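Local structure of prolyl endopeptidase (Myxococcus xanthus, 2BKL) at residues 4-9 with 25-30; 344-349 with 366-371; 561-566 with 592-597. The protein probably hydrolyses oligopeptides as a serine protease, cutting on the carboxyl side of proline and, far less readily, of alanine. One frame throughout, in Å; residues are numbered along the deposited sequence.

Contact 1: 4-9 with 25-30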
# COMPACT_ATOMS: atom_id res chain seq x y z
N PRO A 4 19.75 20.41 15.94
CA PRO A 4 19.08 20.77 17.19
C PRO A 4 19.41 19.76 18.28
O PRO A 4 19.42 18.55 18.02
CB PRO A 4 17.58 20.71 16.84
CG PRO A 4 17.55 20.63 15.34
CD PRO A 4 18.79 19.99 14.90
N ALA A 5 19.74 20.24 19.47
CA ALA A 5 19.99 19.34 20.60
C ALA A 5 18.74 18.54 20.93
O ALA A 5 17.61 19.05 20.81
CB ALA A 5 20.43 20.12 21.81
N THR A 6 18.94 17.29 21.35
CA THR A 6 17.86 16.48 21.91
C THR A 6 18.28 15.98 23.28
O THR A 6 19.22 15.17 23.40
CB THR A 6 17.53 15.27 21.01
OG1 THR A 6 17.35 15.67 19.65
CG2 THR A 6 16.17 14.71 21.44
N ARG A 7 17.58 16.45 24.30
CA ARG A 7 17.77 15.92 25.64
C ARG A 7 17.47 14.42 25.67
O ARG A 7 16.45 13.98 25.14
CB ARG A 7 16.83 16.66 26.60
CG ARG A 7 16.77 16.08 28.02
CD ARG A 7 15.79 16.79 28.98
NE ARG A 7 14.35 16.63 28.65
CZ ARG A 7 13.64 17.51 27.95
NH1 ARG A 7 14.22 18.60 27.45
NH2 ARG A 7 12.35 17.29 27.74
N ALA A 8 18.37 13.67 26.29
CA ALA A 8 18.20 12.25 26.56
C ALA A 8 17.88 12.11 28.03
O ALA A 8 18.57 12.68 28.88
CB ALA A 8 19.46 11.48 26.24
N GLU A 9 16.82 11.37 28.34
CA GLU A 9 16.43 11.07 29.72
C GLU A 9 16.72 9.62 30.09
O GLU A 9 17.06 8.79 29.27
CB GLU A 9 14.98 11.42 29.95
CG GLU A 9 14.64 12.87 29.64
CD GLU A 9 13.18 13.24 29.85
OE1 GLU A 9 12.30 12.37 29.76
OE2 GLU A 9 12.90 14.44 30.09
N ARG A 25 11.71 9.08 25.10
CA ARG A 25 10.29 8.99 25.43
C ARG A 25 9.56 10.34 25.34
O ARG A 25 8.41 10.40 24.88
CB ARG A 25 10.13 8.38 26.82
CG ARG A 25 8.71 8.37 27.37
CD ARG A 25 7.76 7.46 26.65
NE ARG A 25 8.20 6.10 26.73
CZ ARG A 25 8.09 5.31 27.79
NH1 ARG A 25 7.41 5.71 28.86
NH2 ARG A 25 8.61 4.09 27.78
N TRP A 26 10.20 11.43 25.75
CA TRP A 26 9.55 12.72 25.77
C TRP A 26 9.11 13.21 24.41
O TRP A 26 8.18 14.01 24.32
CB TRP A 26 10.43 13.77 26.51
CG TRP A 26 11.64 14.27 25.77
CD1 TRP A 26 12.90 13.74 25.78
CD2 TRP A 26 11.70 15.44 24.96
NE1 TRP A 26 13.73 14.50 24.99
CE2 TRP A 26 13.03 15.57 24.49
CE3 TRP A 26 10.78 16.41 24.57
CZ2 TRP A 26 13.44 16.61 23.65
CZ3 TRP A 26 11.18 17.44 23.74
CH2 TRP A 26 12.51 17.53 23.29
N LEU A 27 9.76 12.73 23.35
CA LEU A 27 9.37 13.10 21.99
C LEU A 27 8.11 12.43 21.50
O LEU A 27 7.62 12.78 20.41
CB LEU A 27 10.49 12.76 21.01
CG LEU A 27 11.77 13.57 21.16
CD1 LEU A 27 12.85 13.00 20.28
CD2 LEU A 27 11.51 15.01 20.78
N GLU A 28 7.53 11.51 22.26
CA GLU A 28 6.30 10.83 21.80
C GLU A 28 5.09 11.75 21.70
O GLU A 28 4.30 11.64 20.78
CB GLU A 28 5.95 9.62 22.66
CG GLU A 28 6.94 8.46 22.53
CD GLU A 28 6.60 7.23 23.34
OE1 GLU A 28 5.58 7.25 24.06
OE2 GLU A 28 7.36 6.23 23.25
N ASP A 29 4.95 12.67 22.64
CA ASP A 29 3.74 13.48 22.77
C ASP A 29 3.89 14.74 21.93
O ASP A 29 4.54 15.69 22.33
CB ASP A 29 3.50 13.81 24.23
CG ASP A 29 2.21 14.58 24.45
OD1 ASP A 29 1.43 14.74 23.48
OD2 ASP A 29 1.92 15.05 25.57
N GLU A 30 3.27 14.74 20.76
CA GLU A 30 3.40 15.85 19.84
C GLU A 30 2.61 17.07 20.30
O GLU A 30 2.75 18.15 19.73
CB GLU A 30 2.97 15.43 18.41
CG GLU A 30 1.47 15.33 18.13
CD GLU A 30 0.76 14.17 18.81
OE1 GLU A 30 1.43 13.23 19.29
OE2 GLU A 30 -0.50 14.21 18.88
O HOH W 1 12.53 10.94 27.43
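T6 makes the first touch: its methyl CG2 meets L27 CD1 at 3.9 Å and lies obliquely beside CZ2 of W26, while T6 OG1 pairs with W38. R7 follows with two grips on the same indole. Its backbone O, lying in the ring plane, accepts a hydrogen bond from W26 NE1 (2.8 Å, N-H...O 159°). Its side chain runs extended to CD and then bends at chi3 (68°), which folds the guanidinium over one ring face. NH2 stands 3.4 Å from W26 CD2, and the planes differ by 27°. CZ is 4.1 Å from the centroid of the five-membered ring, a cation-pi stack, and L27 CD2 lies over the opposite face, toward its rim. R7 NH1 is salt-bridged to E34 of helix 33-51. E9 completes the set: OE2 takes R7 NE in a salt bridge of 3.0 Å, and OE1 accepts from a water 2.7 Å away, which in turn accepts a hydrogen bond from W26 N. The loop before strand 12-15 is thus joined to the loop leading into helix 33-51. The bond at NE1 and the stack on the face restrain the indole's rotation, while the E9 and E34 carboxylates hold the guanidinium over it and probably compensate its charge.

Contact 2: 344-349 with 366-371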
# COMPACT_ATOMS: atom_id res chain seq x y z
N VAL A 344 -2.34 -13.60 -16.46
CA VAL A 344 -3.78 -13.54 -16.30
C VAL A 344 -4.42 -14.62 -17.16
O VAL A 344 -4.14 -14.74 -18.35
CB VAL A 344 -4.31 -12.14 -16.63
CG1 VAL A 344 -5.85 -12.11 -16.48
CG2 VAL A 344 -3.66 -11.11 -15.70
N ARG A 345 -5.28 -15.43 -16.54
CA ARG A 345 -5.93 -16.56 -17.20
C ARG A 345 -7.44 -16.44 -17.09
O ARG A 345 -7.99 -16.10 -16.03
CB ARG A 345 -5.47 -17.86 -16.54
CG ARG A 345 -3.97 -18.10 -16.60
CD ARG A 345 -3.58 -19.44 -16.03
NE ARG A 345 -2.14 -19.52 -15.82
CZ ARG A 345 -1.54 -20.38 -14.99
NH1 ARG A 345 -2.24 -21.24 -14.27
NH2 ARG A 345 -0.22 -20.36 -14.87
N VAL A 346 -8.12 -16.67 -18.21
CA VAL A 346 -9.57 -16.64 -18.28
C VAL A 346 -10.05 -18.08 -18.26
O VAL A 346 -9.52 -18.92 -18.98
CB VAL A 346 -10.07 -15.93 -19.56
CG1 VAL A 346 -11.60 -15.99 -19.69
CG2 VAL A 346 -9.61 -14.49 -19.52
N ALA A 347 -11.01 -18.36 -17.40
CA ALA A 347 -11.62 -19.69 -17.26
C ALA A 347 -13.14 -19.56 -17.27
O ALA A 347 -13.68 -18.49 -16.99
CB ALA A 347 -11.18 -20.35 -15.96
N THR A 348 -13.84 -20.66 -17.54
CA THR A 348 -15.29 -20.62 -17.42
C THR A 348 -15.67 -20.59 -15.97
O THR A 348 -14.84 -20.82 -15.07
CB THR A 348 -15.98 -21.83 -18.09
OG1 THR A 348 -15.65 -23.01 -17.36
CG2 THR A 348 -15.46 -22.05 -19.53
N LEU A 349 -16.94 -20.36 -15.71
CA LEU A 349 -17.47 -20.40 -14.35
C LEU A 349 -17.36 -21.79 -13.70
O LEU A 349 -17.44 -21.91 -12.48
CB LEU A 349 -18.92 -19.91 -14.33
CG LEU A 349 -19.17 -18.45 -14.68
CD1 LEU A 349 -20.67 -18.18 -14.76
CD2 LEU A 349 -18.48 -17.52 -13.70
N SER A 366 -2.43 -6.08 -14.26
CA SER A 366 -3.54 -6.25 -13.35
C SER A 366 -4.43 -7.40 -13.81
O SER A 366 -4.37 -7.83 -14.96
CB SER A 366 -4.38 -4.97 -13.26
OG SER A 366 -5.16 -4.80 -14.45
N ASN A 367 -5.31 -7.84 -12.92
CA ASN A 367 -6.38 -8.73 -13.33
C ASN A 367 -7.32 -7.95 -14.24
O ASN A 367 -7.31 -6.72 -14.27
CB ASN A 367 -7.10 -9.31 -12.11
CG ASN A 367 -7.79 -10.63 -12.41
OD1 ASN A 367 -7.68 -11.15 -13.48
ND2 ASN A 367 -8.44 -11.20 -11.41
N LEU A 368 -8.14 -8.67 -14.97
CA LEU A 368 -9.19 -8.03 -15.74
C LEU A 368 -10.19 -7.36 -14.83
O LEU A 368 -10.53 -7.87 -13.76
CB LEU A 368 -9.88 -9.03 -16.63
CG LEU A 368 -9.08 -9.65 -17.76
CD1 LEU A 368 -9.94 -10.64 -18.54
CD2 LEU A 368 -8.52 -8.58 -18.67
N MET A 369 -10.60 -6.16 -15.26
CA MET A 369 -11.51 -5.31 -14.53
C MET A 369 -12.72 -5.02 -15.40
O MET A 369 -12.60 -4.59 -16.54
CB MET A 369 -10.83 -3.99 -14.18
CG MET A 369 -9.69 -4.16 -13.20
SD MET A 369 -8.85 -2.61 -13.01
CE MET A 369 -7.75 -2.73 -14.28
N GLY A 370 -13.90 -5.20 -14.83
CA GLY A 370 -15.13 -4.97 -15.53
C GLY A 370 -16.29 -5.37 -14.66
O GLY A 370 -16.30 -5.12 -13.46
N LEU A 371 -17.26 -6.01 -15.29
CA LEU A 371 -18.46 -6.43 -14.60
C LEU A 371 -18.86 -7.81 -15.07
O LEU A 371 -18.52 -8.23 -16.18
CB LEU A 371 -19.64 -5.46 -14.80
CG LEU A 371 -19.55 -4.08 -14.16
CD1 LEU A 371 -20.73 -3.24 -14.56
CD2 LEU A 371 -19.48 -4.15 -12.68
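Two neighbouring blades of the beta-propeller domain meet here, each a four-stranded antiparallel sheet. Strand 341-348 belongs to one of them; residues 366-371 form the loop that follows the short strand 364-365 of the next and leads into strand 376-383. No hydrogen bond crosses between the two segments, and their closest CA atoms, those of V344 and N367, are 6.2 Å apart, so the blades meet through side chains packed against chain and not by extending a sheet. The alternation of the strand sorts its residues: V344 points toward the loop, whereas R345 points away, where it forms a salt bridge with D317 and a cation-pi contact with Y336. L368 supplies the apolar wedge. Its CD1 lies 4.0 Å from V346 CG2, the two side chains crossing at about a right angle, and its CG is 4.3 Å from V344 CG1. S333 and A377, from strands of the two blades, also touch L368, which places it in the seam. The polar groups at this seam are held largely by the loop itself and its neighbours. S366 OG donates to N367 O (2.9 Å), and N367 OD1 receives a weak bond from L368 N (133° at the hydrogen) as well as pairing with S333. With CG anti to the backbone N (chi1 -155°), the N367 amide is carried back toward the strand, and OD1 rests 3.6 Å from V344 CG1. The other methyl of that valine, CG2, sits 3.4 Å from S366 O, a buried carbonyl oxygen with no polar partner in the model.

Contact 3: 561-566 with 592-597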
# COMPACT_ATOMS: atom_id res chain seq x y z
N ASP A 561 10.06 1.90 16.94
CA ASP A 561 9.99 1.39 18.32
C ASP A 561 8.95 0.28 18.34
O ASP A 561 7.74 0.54 18.38
CB ASP A 561 9.64 2.50 19.32
CG ASP A 561 9.55 2.01 20.73
OD1 ASP A 561 9.45 0.78 20.95
OD2 ASP A 561 9.57 2.84 21.70
N MET A 562 9.42 -0.95 18.23
CA MET A 562 8.51 -2.09 18.08
C MET A 562 8.05 -2.63 19.43
O MET A 562 7.21 -3.50 19.48
CB MET A 562 9.15 -3.19 17.23
CG MET A 562 9.45 -2.70 15.83
SD MET A 562 7.99 -2.17 14.91
CE MET A 562 7.08 -3.64 14.79
N VAL A 563 8.60 -2.11 20.52
CA VAL A 563 8.13 -2.43 21.85
C VAL A 563 6.87 -1.62 22.18
O VAL A 563 6.05 -2.05 22.98
CB VAL A 563 9.26 -2.19 22.88
CG1 VAL A 563 8.77 -2.40 24.31
CG2 VAL A 563 10.44 -3.11 22.57
N ARG A 564 6.72 -0.45 21.57
CA ARG A 564 5.61 0.45 21.88
C ARG A 564 4.67 0.76 20.69
O ARG A 564 3.71 1.48 20.83
CB ARG A 564 6.11 1.76 22.47
CG ARG A 564 6.79 1.59 23.80
CD ARG A 564 7.36 2.84 24.40
NE ARG A 564 6.41 3.92 24.62
CZ ARG A 564 5.55 3.98 25.65
NH1 ARG A 564 5.41 2.97 26.50
NH2 ARG A 564 4.79 5.07 25.78
N TYR A 565 4.93 0.19 19.52
CA TYR A 565 4.15 0.60 18.33
C TYR A 565 2.63 0.40 18.48
O TYR A 565 1.86 1.15 17.90
CB TYR A 565 4.67 -0.10 17.06
CG TYR A 565 4.03 -1.45 16.85
CD1 TYR A 565 4.54 -2.59 17.47
CD2 TYR A 565 2.85 -1.58 16.11
CE1 TYR A 565 3.91 -3.83 17.32
CE2 TYR A 565 2.21 -2.83 15.97
CZ TYR A 565 2.74 -3.93 16.57
OH TYR A 565 2.09 -5.12 16.43
N HIS A 566 2.24 -0.63 19.22
CA HIS A 566 0.84 -1.00 19.34
C HIS A 566 0.00 0.05 20.12
O HIS A 566 -1.22 0.01 20.09
CB HIS A 566 0.71 -2.36 20.00
CG HIS A 566 1.31 -2.41 21.37
ND1 HIS A 566 2.67 -2.44 21.57
CD2 HIS A 566 0.74 -2.33 22.59
CE1 HIS A 566 2.91 -2.40 22.87
NE2 HIS A 566 1.75 -2.33 23.52
N ALA A 592 14.25 -7.96 20.09
CA ALA A 592 15.48 -8.37 19.46
C ALA A 592 15.79 -7.59 18.19
O ALA A 592 16.95 -7.44 17.84
CB ALA A 592 15.45 -9.84 19.18
N TYR A 593 14.76 -7.13 17.48
CA TYR A 593 14.99 -6.35 16.26
C TYR A 593 14.59 -4.87 16.25
O TYR A 593 14.99 -4.16 15.35
CB TYR A 593 14.42 -7.05 15.02
CG TYR A 593 12.89 -7.11 14.88
CD1 TYR A 593 12.17 -5.98 14.48
CD2 TYR A 593 12.19 -8.29 15.05
CE1 TYR A 593 10.80 -6.05 14.28
CE2 TYR A 593 10.84 -8.37 14.87
CZ TYR A 593 10.13 -7.25 14.48
OH TYR A 593 8.77 -7.33 14.26
N SER A 594 13.80 -4.44 17.23
CA SER A 594 13.24 -3.06 17.36
C SER A 594 14.34 -2.04 17.09
O SER A 594 15.28 -1.93 17.88
CB SER A 594 12.70 -2.89 18.76
OG SER A 594 12.20 -1.57 18.96
N PRO A 595 14.35 -1.39 15.94
CA PRO A 595 15.52 -0.57 15.58
C PRO A 595 15.88 0.50 16.61
O PRO A 595 17.05 0.77 16.84
CB PRO A 595 15.11 0.04 14.22
CG PRO A 595 14.26 -1.04 13.65
CD PRO A 595 13.43 -1.55 14.79
N TYR A 596 14.87 1.13 17.20
CA TYR A 596 15.09 2.19 18.18
C TYR A 596 15.91 1.71 19.37
O TYR A 596 16.62 2.51 19.97
CB TYR A 596 13.75 2.72 18.65
CG TYR A 596 13.81 3.69 19.81
CD1 TYR A 596 14.43 4.91 19.69
CD2 TYR A 596 13.23 3.36 21.01
CE1 TYR A 596 14.47 5.81 20.75
CE2 TYR A 596 13.28 4.25 22.09
CZ TYR A 596 13.88 5.47 21.93
OH TYR A 596 13.83 6.31 23.02
N HIS A 597 15.82 0.41 19.68
CA HIS A 597 16.54 -0.19 20.81
C HIS A 597 17.87 -0.81 20.42
O HIS A 597 18.51 -1.46 21.26
CB HIS A 597 15.65 -1.22 21.50
CG HIS A 597 14.40 -0.63 22.03
ND1 HIS A 597 13.21 -0.64 21.33
CD2 HIS A 597 14.15 0.03 23.19
CE1 HIS A 597 12.29 -0.01 22.02
NE2 HIS A 597 12.83 0.40 23.17
O HOH W 2 10.56 1.95 24.16
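M562 and S594 form the direct polar link: M562 N donates to S594 OG over 2.9 Å. The serine hydroxyl, set anti to its own backbone N, also shares a 2.7 Å hydrogen bond with H597 ND1, in which either atom could be the donor. OG lies in the imidazole plane, so this bond helps to fix the ring's rotation. D561 meets the same ring at its edge. With CG opposite the backbone N (chi1 179°), the carboxylate brings OD1 to 3.1 Å from H597 CE1, close to the ring plane, while the carboxylate itself is turned 80° to that plane. OD1 also receives weak bonds from V563 N and R564 N, the first of them closing an Asx turn. OD2 accepts from a water at 2.8 Å, which lies 2.9 Å from H597 NE2, and forms a salt bridge with K626. Y596 CD2 lies against D561 OD2, carboxylate and ring planes 26° apart, and the tyrosine OH bonds to D22. Were this aspartate an alanine, K626 would probably lose this carboxylate mate, the imidazole its water-mediated link to this loop, and the turn at V563 two of its bonds. Apolar contacts flank the polar network. V563 CG2 packs 3.7 Å from H597 CE1. The methionine, bent at both chi2 and chi3, curls so that M562 CG lies 3.9 Å from Y593 CE1 with CE near the phenol oxygen. Y578, which lines the ligand pocket, touches both M562 and Y593, and the M562 side chain is about 8 Å from the bound benzyloxycarbonyl-Ala-Pro. The contact ties the loop after strand 552-556 to the end of helix 584-593 and the 3-10 turn that follows it, in an alpha/beta-hydrolase domain beside the ligand pocket, probably that of the substrate.

Contacts 1 and 3 are neighbours, their centres about 17 Å apart, and they touch through the salt bridge E28 OE2 to R564 NE (2.8 Å). K626 pairs with both E28 and D561, and its helix 622-632 packs against both contacts, so the N-terminal chain is joined to the hydrolase domain. Contact 2 lies on the opposite side of the chain's centre, inside the propeller, its nearest atoms about 30 Å from contact 3. Burial and chemistry differ: contact 1 is partly buried and relies on charge and an aromatic face, contact 2 is buried, with no hydrogen bond between its segments, its valines meeting a leucine and loop oxygens, and contact 3 is buried yet threaded by a polar network.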